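Local coordinates for protein probable endoglucanase (Gluconacetobacter xylinus, PDB 1WZZ) that hydrolyses internal beta-1,4-glucosidic linkages of cellulose and carboxymethyl-cellulose, and is required for cellulose biosynthesis, at residues D258-R261 with F262-F266. Residues are numbered along the deposited sequence; the frame is centred on the assembly and turned at random.
Sequences DFTR and FWNNF
Phe259 and Trp263, one helical turn apart, run side by side off the same flank of the helix. Their planes are 30° from parallel, but the rings are slid so far along each other, with 5.9 Å between the phenyl centroid and that of the indole six-membered ring, that they barely overlap. The rings touch where Phe259 CD1 lies 3.9 Å from Trp263 CZ2. Trp263 has CG beside its own backbone N (chi1 -53°), which swings the indole back along the helix until one face covers the carbonyl oxygen of Phe259; Phe259 O sits toward the rim of that face, 3.1 Å from Trp263 CD1. Phe259 O accepts the backbone N-H of Trp263, N to O 2.9 Å, so main chain and indole of one residue converge on it. The indole NE1 makes a weak hydrogen bond to Thr298 O.

On the next flank two N-H groups of Asn264 approach Thr260 O. The backbone N of Asn264 bonds Thr260 O firmly at 3.0 Å, and ND2 reaches the same oxygen in a weak, bent bond (123° at the hydrogen), with Asn264 ND2 passing 3.4 Å from Thr260 CG2. The amide's outside partners are Gly299 O for ND2 and Asp301 N for OD1. This is i to i+4 packing along an alpha-helix, here 253-266 of a family 8 enzyme whose fold is an (alpha/alpha)6 barrel; Trp263 and Asn264 tie the helix to residues 298-301.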
loop_
_atom_site.group_PDB
_atom_site.type_symbol
_atom_site.label_atom_id
_atom_site.label_comp_id
_atom_site.label_asym_id
_atom_site.label_seq_id
_atom_site.Cartn_x
_atom_site.Cartn_y
_atom_site.Cartn_z
ATOM N N ASP A 258 1.785 13.771 15.690
ATOM C CA ASP A 258 1.928 12.551 16.473
ATOM C C ASP A 258 2.980 11.626 15.845
ATOM O O ASP A 258 3.790 11.024 16.562
ATOM C CB ASP A 258 0.583 11.819 16.601
ATOM C CG ASP A 258 -0.372 12.506 17.578
ATOM O OD1 ASP A 258 0.107 13.253 18.480
ATOM O OD2 ASP A 258 -1.606 12.282 17.461
ATOM N N PHE A 259 2.975 11.482 14.515
ATOM C CA PHE A 259 3.996 10.627 13.906
ATOM C C PHE A 259 5.375 11.212 14.140
ATOM O O PHE A 259 6.321 10.474 14.372
ATOM C CB PHE A 259 3.765 10.470 12.397
ATOM C CG PHE A 259 2.772 9.370 12.057
ATOM C CD1 PHE A 259 3.138 8.037 12.188
ATOM C CD2 PHE A 259 1.474 9.686 11.663
ATOM C CE1 PHE A 259 2.185 7.005 11.921
ATOM C CE2 PHE A 259 0.537 8.670 11.405
ATOM C CZ PHE A 259 0.917 7.337 11.543
ATOM N N THR A 260 5.474 12.538 14.096
ATOM C CA THR A 260 6.769 13.186 14.279
ATOM C C THR A 260 7.296 12.874 15.681
ATOM O O THR A 260 8.483 12.535 15.847
ATOM C CB THR A 260 6.638 14.710 14.065
ATOM O OG1 THR A 260 6.256 14.974 12.709
ATOM C CG2 THR A 260 7.977 15.398 14.362
ATOM N N ARG A 261 6.438 12.989 16.701
ATOM C CA ARG A 261 6.881 12.676 18.064
ATOM C C ARG A 261 7.335 11.250 18.196
ATOM O O ARG A 261 8.306 10.937 18.913
ATOM C CB ARG A 261 5.774 12.880 19.100
ATOM C CG ARG A 261 5.396 14.287 19.259
ATOM C CD ARG A 261 4.493 14.488 20.469
ATOM N NE ARG A 261 3.902 15.805 20.321
ATOM C CZ ARG A 261 4.555 16.918 20.619
ATOM N NH1 ARG A 261 5.791 16.843 21.087
ATOM N NH2 ARG A 261 3.988 18.092 20.422
ATOM N N PHE A 262 6.612 10.362 17.526
ATOM C CA PHE A 262 6.944 8.957 17.578
ATOM C C PHE A 262 8.316 8.689 16.947
ATOM O O PHE A 262 9.172 8.047 17.560
ATOM C CB PHE A 262 5.840 8.149 16.859
ATOM C CG PHE A 262 6.141 6.676 16.738
ATOM C CD1 PHE A 262 6.420 6.110 15.483
ATOM C CD2 PHE A 262 6.096 5.854 17.852
ATOM C CE1 PHE A 262 6.639 4.730 15.358
ATOM C CE2 PHE A 262 6.313 4.481 17.742
ATOM C CZ PHE A 262 6.583 3.923 16.488
ATOM N N TRP A 263 8.567 9.203 15.750
ATOM C CA TRP A 263 9.842 8.899 15.117
ATOM C C TRP A 263 10.972 9.451 15.941
ATOM O O TRP A 263 11.990 8.793 16.129
ATOM C CB TRP A 263 9.987 9.542 13.741
ATOM C CG TRP A 263 8.871 9.290 12.740
ATOM C CD1 TRP A 263 8.254 10.237 11.991
ATOM C CD2 TRP A 263 8.326 8.029 12.320
ATOM N NE1 TRP A 263 7.351 9.657 11.123
ATOM C CE2 TRP A 263 7.374 8.306 11.306
ATOM C CE3 TRP A 263 8.551 6.701 12.694
ATOM C CZ2 TRP A 263 6.647 7.298 10.667
ATOM C CZ3 TRP A 263 7.821 5.693 12.042
ATOM C CH2 TRP A 263 6.887 6.007 11.049
ATOM N N ASN A 264 10.794 10.677 16.409
ATOM C CA ASN A 264 11.876 11.280 17.180
ATOM C C ASN A 264 12.108 10.707 18.561
ATOM O O ASN A 264 13.189 10.939 19.163
ATOM C CB ASN A 264 11.705 12.793 17.181
ATOM C CG ASN A 264 11.980 13.385 15.803
ATOM O OD1 ASN A 264 13.063 13.210 15.243
ATOM N ND2 ASN A 264 10.997 14.058 15.239
ATOM N N ASN A 265 11.158 9.941 19.076
ATOM C CA ASN A 265 11.360 9.306 20.372
ATOM C C ASN A 265 12.481 8.278 20.216
ATOM O O ASN A 265 13.262 8.047 21.135
ATOM C CB ASN A 265 10.112 8.556 20.833
ATOM C CG ASN A 265 10.362 7.766 22.098
ATOM O OD1 ASN A 265 10.607 8.348 23.148
ATOM N ND2 ASN A 265 10.333 6.447 22.002
ATOM N N PHE A 266 12.560 7.675 19.038
ATOM C CA PHE A 266 13.549 6.643 18.749
ATOM C C PHE A 266 14.825 7.083 18.032
ATOM O O PHE A 266 15.925 6.631 18.360
ATOM C CB PHE A 266 12.882 5.533 17.915
ATOM C CG PHE A 266 11.720 4.886 18.608
ATOM C CD1 PHE A 266 11.931 3.901 19.571
ATOM C CD2 PHE A 266 10.412 5.300 18.352
ATOM C CE1 PHE A 266 10.864 3.347 20.270
ATOM C CE2 PHE A 266 9.350 4.758 19.041
ATOM C CZ PHE A 266 9.568 3.775 20.007
#